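PDB 2I14: nicotinate-nucleotide pyrophosphorylase, which probably catalyses the ATP-dependent transfer of a phosphoribosyl group from PRPP to nicotinate, giving nicotinate mononucleotide on the route to NAD(+). Local coordinates for residues A[135-140]-A[292-297]. Sequence-based numbering, arbitrary orientation.
Sequences KPVYSF and FGVGGA. With PCP (1-alpha-pyrophosphoryl-2-alpha,3-alpha-dihydroxy-4-beta-cyclopentane-methanol-5-phosphate), chain I.
Phe140 reaches from the end of strand 137-139 over Gly293 and into contact with the bound PCP. Its CB lies 3.5 Å from PCP C3 and near the carbonyl oxygen of Val294. Because CG stands anti to the carbonyl carbon (chi1 -74°), the ring is carried back over the neighbouring strand: CG and then CD2 meet the ligand hydroxyl O3, the latter at 3.2 Å, while CE2 settles 3.7 Å from Gly293 CA. That CA makes an off-centre CH-pi contact with the ring, and glycine suits the position because a CB would collide with CE2. With an alanine at Phe140, Gly293 is likely to lose its aromatic cover and a gap to open beside the cyclopentane of PCP.

Beneath these side chains runs a parallel ladder. Phe292 N donates almost straight (176°) to Pro136 O, and Tyr138 N bonds to Phe292 O; the last two bonds, Val294 N to Tyr138 O and Phe140 N to Val294 O at 2.8 Å, are clearly bent. These are the first and last strands along the chain of the alpha/beta barrel-like C-terminal domain of the quinolinate phosphoribosyltransferase family, so their pairing brings its beginning and end together within the sheet. In Val137, beta-branched and suited to a strand, CG1, anti to the backbone N (chi1 179°), meets Val294 CG2 at 4.0 Å, and CG2 meets Phe292 CB. This apolar face packs against Ile128 of helix 108-131 and Ile282 of helix 279-283. Past the ladder, Gly295 occupies the N-cap of helix 296-299, where a CB would strike PCP OP; its N gives a weak hydrogen bond to PCP O2P, whereas Gly296 N points straight at PCP O1P, 2.6 Å away. Gly276 N also holds PCP, as does Tyr27 of a second subunit, and the helix N-terminus probably helps offset the negative charge of the phosphate.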
ATOM      1  N   LYS A 135       5.992 -33.296   4.176  1.00 37.81           N
ATOM      2  CA  LYS A 135       5.122 -34.174   4.930  1.00 38.29           C
ATOM      3  C   LYS A 135       4.097 -34.786   3.963  1.00 40.27           C
ATOM      4  O   LYS A 135       4.076 -34.475   2.776  1.00 40.59           O
ATOM      5  CB  LYS A 135       4.417 -33.387   6.019  1.00 37.81           C
ATOM      6  CG  LYS A 135       5.275 -33.154   7.251  1.00 38.63           C
ATOM      7  CD  LYS A 135       4.947 -31.822   7.887  1.00 40.36           C
ATOM      8  CE  LYS A 135       5.160 -31.844   9.377  1.00 41.09           C
ATOM      9  NZ  LYS A 135       4.123 -32.705   9.981  1.00 43.66           N
ATOM     10  N   PRO A 136       3.246 -35.697   4.446  1.00 41.95           N
ATOM     11  CA  PRO A 136       2.303 -36.231   3.457  1.00 42.23           C
ATOM     12  C   PRO A 136       1.194 -35.257   3.031  1.00 42.33           C
ATOM     13  O   PRO A 136       0.678 -34.464   3.829  1.00 42.29           O
ATOM     14  CB  PRO A 136       1.769 -37.500   4.142  1.00 43.49           C
ATOM     15  CG  PRO A 136       1.908 -37.194   5.618  1.00 42.20           C
ATOM     16  CD  PRO A 136       3.246 -36.508   5.682  1.00 41.15           C
ATOM     17  N   VAL A 137       0.829 -35.340   1.756  1.00 43.13           N
ATOM     18  CA  VAL A 137      -0.209 -34.493   1.161  1.00 42.20           C
ATOM     19  C   VAL A 137      -1.042 -35.319   0.191  1.00 40.72           C
ATOM     20  O   VAL A 137      -0.510 -35.956  -0.721  1.00 39.54           O
ATOM     21  CB  VAL A 137       0.413 -33.317   0.371  1.00 41.98           C
ATOM     22  CG1 VAL A 137      -0.668 -32.488  -0.247  1.00 41.46           C
ATOM     23  CG2 VAL A 137       1.263 -32.471   1.279  1.00 41.64           C
ATOM     24  N   TYR A 138      -2.351 -35.281   0.362  1.00 40.58           N
ATOM     25  CA  TYR A 138      -3.212 -36.059  -0.508  1.00 42.50           C
ATOM     26  C   TYR A 138      -4.132 -35.223  -1.364  1.00 42.81           C
ATOM     27  O   TYR A 138      -4.824 -34.337  -0.871  1.00 43.12           O
ATOM     28  CB  TYR A 138      -4.032 -37.056   0.326  1.00 43.66           C
ATOM     29  CG  TYR A 138      -3.167 -37.946   1.187  1.00 44.19           C
ATOM     30  CD1 TYR A 138      -3.020 -37.714   2.557  1.00 43.47           C
ATOM     31  CD2 TYR A 138      -2.418 -38.953   0.610  1.00 44.29           C
ATOM     32  CE1 TYR A 138      -2.141 -38.461   3.313  1.00 44.49           C
ATOM     33  CE2 TYR A 138      -1.535 -39.702   1.352  1.00 46.11           C
ATOM     34  CZ  TYR A 138      -1.392 -39.456   2.703  1.00 46.69           C
ATOM     35  OH  TYR A 138      -0.473 -40.204   3.421  1.00 48.49           O
ATOM     36  N   SER A 139      -4.137 -35.527  -2.656  1.00 44.22           N
ATOM     37  CA  SER A 139      -4.987 -34.838  -3.631  1.00 44.55           C
ATOM     38  C   SER A 139      -6.464 -35.155  -3.364  1.00 43.52           C
ATOM     39  O   SER A 139      -6.833 -36.307  -3.240  1.00 43.09           O
ATOM     40  CB  SER A 139      -4.591 -35.267  -5.054  1.00 43.37           C
ATOM     41  OG  SER A 139      -5.403 -34.628  -6.020  1.00 42.69           O
ATOM     42  N   PHE A 140      -7.287 -34.119  -3.272  1.00 44.65           N
ATOM     43  CA  PHE A 140      -8.712 -34.252  -2.997  1.00 46.39           C
ATOM     44  C   PHE A 140      -9.536 -33.375  -3.929  1.00 47.22           C
ATOM     45  O   PHE A 140     -10.768 -33.363  -3.852  1.00 49.54           O
ATOM     46  CB  PHE A 140      -9.024 -33.766  -1.583  1.00 46.66           C
ATOM     47  CG  PHE A 140      -8.591 -34.691  -0.488  1.00 48.37           C
ATOM     48  CD1 PHE A 140      -7.981 -35.911  -0.771  1.00 49.28           C
ATOM     49  CD2 PHE A 140      -8.838 -34.348   0.848  1.00 47.50           C
ATOM     50  CE1 PHE A 140      -7.623 -36.781   0.264  1.00 49.76           C
ATOM     51  CE2 PHE A 140      -8.490 -35.197   1.882  1.00 47.94           C
ATOM     52  CZ  PHE A 140      -7.880 -36.420   1.598  1.00 49.20           C
ATOM     53  N   PHE A 292      -1.668 -33.416   5.158  1.00 49.01           N
ATOM     54  CA  PHE A 292      -2.538 -32.463   4.470  1.00 47.16           C
ATOM     55  C   PHE A 292      -3.431 -33.032   3.385  1.00 45.81           C
ATOM     56  O   PHE A 292      -3.017 -33.902   2.611  1.00 45.77           O
ATOM     57  CB  PHE A 292      -1.712 -31.361   3.821  1.00 46.38           C
ATOM     58  CG  PHE A 292      -0.887 -30.570   4.774  1.00 45.48           C
ATOM     59  CD1 PHE A 292       0.403 -30.954   5.071  1.00 45.44           C
ATOM     60  CD2 PHE A 292      -1.382 -29.406   5.335  1.00 46.25           C
ATOM     61  CE1 PHE A 292       1.201 -30.188   5.907  1.00 45.01           C
ATOM     62  CE2 PHE A 292      -0.591 -28.636   6.172  1.00 47.46           C
ATOM     63  CZ  PHE A 292       0.709 -29.035   6.454  1.00 45.67           C
ATOM     64  N   GLY A 293      -4.652 -32.505   3.329  1.00 44.61           N
ATOM     65  CA  GLY A 293      -5.620 -32.890   2.313  1.00 42.44           C
ATOM     66  C   GLY A 293      -5.852 -31.643   1.462  1.00 41.49           C
ATOM     67  O   GLY A 293      -6.515 -30.689   1.894  1.00 42.54           O
ATOM     68  N   VAL A 294      -5.304 -31.614   0.256  1.00 38.59           N
ATOM     69  CA  VAL A 294      -5.466 -30.432  -0.576  1.00 37.28           C
ATOM     70  C   VAL A 294      -6.371 -30.631  -1.791  1.00 36.47           C
ATOM     71  O   VAL A 294      -6.215 -31.595  -2.534  1.00 35.86           O
ATOM     72  CB  VAL A 294      -4.092 -29.905  -1.054  1.00 35.88           C
ATOM     73  CG1 VAL A 294      -4.267 -28.732  -2.015  1.00 35.51           C
ATOM     74  CG2 VAL A 294      -3.283 -29.471   0.129  1.00 36.23           C
ATOM     75  N   GLY A 295      -7.300 -29.697  -1.992  1.00 34.33           N
ATOM     76  CA  GLY A 295      -8.196 -29.781  -3.120  1.00 31.96           C
ATOM     77  C   GLY A 295      -7.882 -28.865  -4.297  1.00 32.56           C
ATOM     78  O   GLY A 295      -6.940 -29.101  -5.076  1.00 32.28           O
ATOM     79  N   GLY A 296      -8.696 -27.818  -4.427  1.00 31.34           N
ATOM     80  CA  GLY A 296      -8.575 -26.858  -5.512  1.00 31.95           C
ATOM     81  C   GLY A 296      -7.231 -26.249  -5.854  1.00 32.04           C
ATOM     82  O   GLY A 296      -6.933 -26.090  -7.031  1.00 32.38           O
ATOM     83  N   ALA A 297      -6.430 -25.907  -4.846  1.00 32.65           N
ATOM     84  CA  ALA A 297      -5.115 -25.308  -5.066  1.00 32.43           C
ATOM     85  C   ALA A 297      -4.214 -26.145  -5.964  1.00 33.78           C
ATOM     86  O   ALA A 297      -3.205 -25.656  -6.473  1.00 33.25           O
ATOM     87  CB  ALA A 297      -4.438 -25.075  -3.749  1.00 32.60           C
TER
HETATM   88  C1  PCP I 392     -13.496 -30.789   0.941  1.00111.93           C
HETATM   89  C2  PCP I 392     -13.183 -31.579  -0.349  1.00111.61           C
HETATM   90  C3  PCP I 392     -11.817 -32.252  -0.067  1.00110.94           C
HETATM   91  C4  PCP I 392     -11.051 -31.237   0.810  1.00109.76           C
HETATM   92  C5  PCP I 392     -12.159 -30.612   1.586  1.00110.52           C
HETATM   93  CP  PCP I 392     -10.185 -30.200   0.025  1.00108.33           C
HETATM   94  O1  PCP I 392     -14.309 -31.623   1.925  1.00112.65           O
HETATM   95  O2  PCP I 392     -14.188 -32.562  -0.611  1.00112.56           O
HETATM   96  O3  PCP I 392     -11.935 -33.486   0.664  1.00110.29           O
HETATM   97  OP  PCP I 392     -10.922 -29.333  -0.907  1.00106.10           O
HETATM   98  P   PCP I 392     -10.563 -27.758  -1.147  1.00104.66           P
HETATM   99  O1P PCP I 392     -10.595 -27.528  -2.607  1.00104.02           O
HETATM  100  O2P PCP I 392      -9.201 -27.537  -0.565  1.00103.28           O
HETATM  101  O3P PCP I 392     -11.633 -26.988  -0.449  1.00103.89           O
HETATM  102  PA  PCP I 392     -14.833 -31.117   3.340  1.00112.98           P
HETATM  103  O1A PCP I 392     -15.612 -29.838   3.086  1.00111.85           O
HETATM  104  O2A PCP I 392     -13.597 -30.871   4.181  1.00112.50           O
HETATM  105  O3A PCP I 392     -15.711 -32.312   3.834  1.00110.50           O
HETATM  106  PB  PCP I 392     -16.665 -33.355   3.199  1.00106.90           P
HETATM  107  O1B PCP I 392     -17.392 -34.149   4.231  1.00106.90           O
HETATM  108  O2B PCP I 392     -15.950 -34.320   2.388  1.00106.05           O
HETATM  109  O3B PCP I 392     -17.679 -32.696   2.325  1.00106.94           O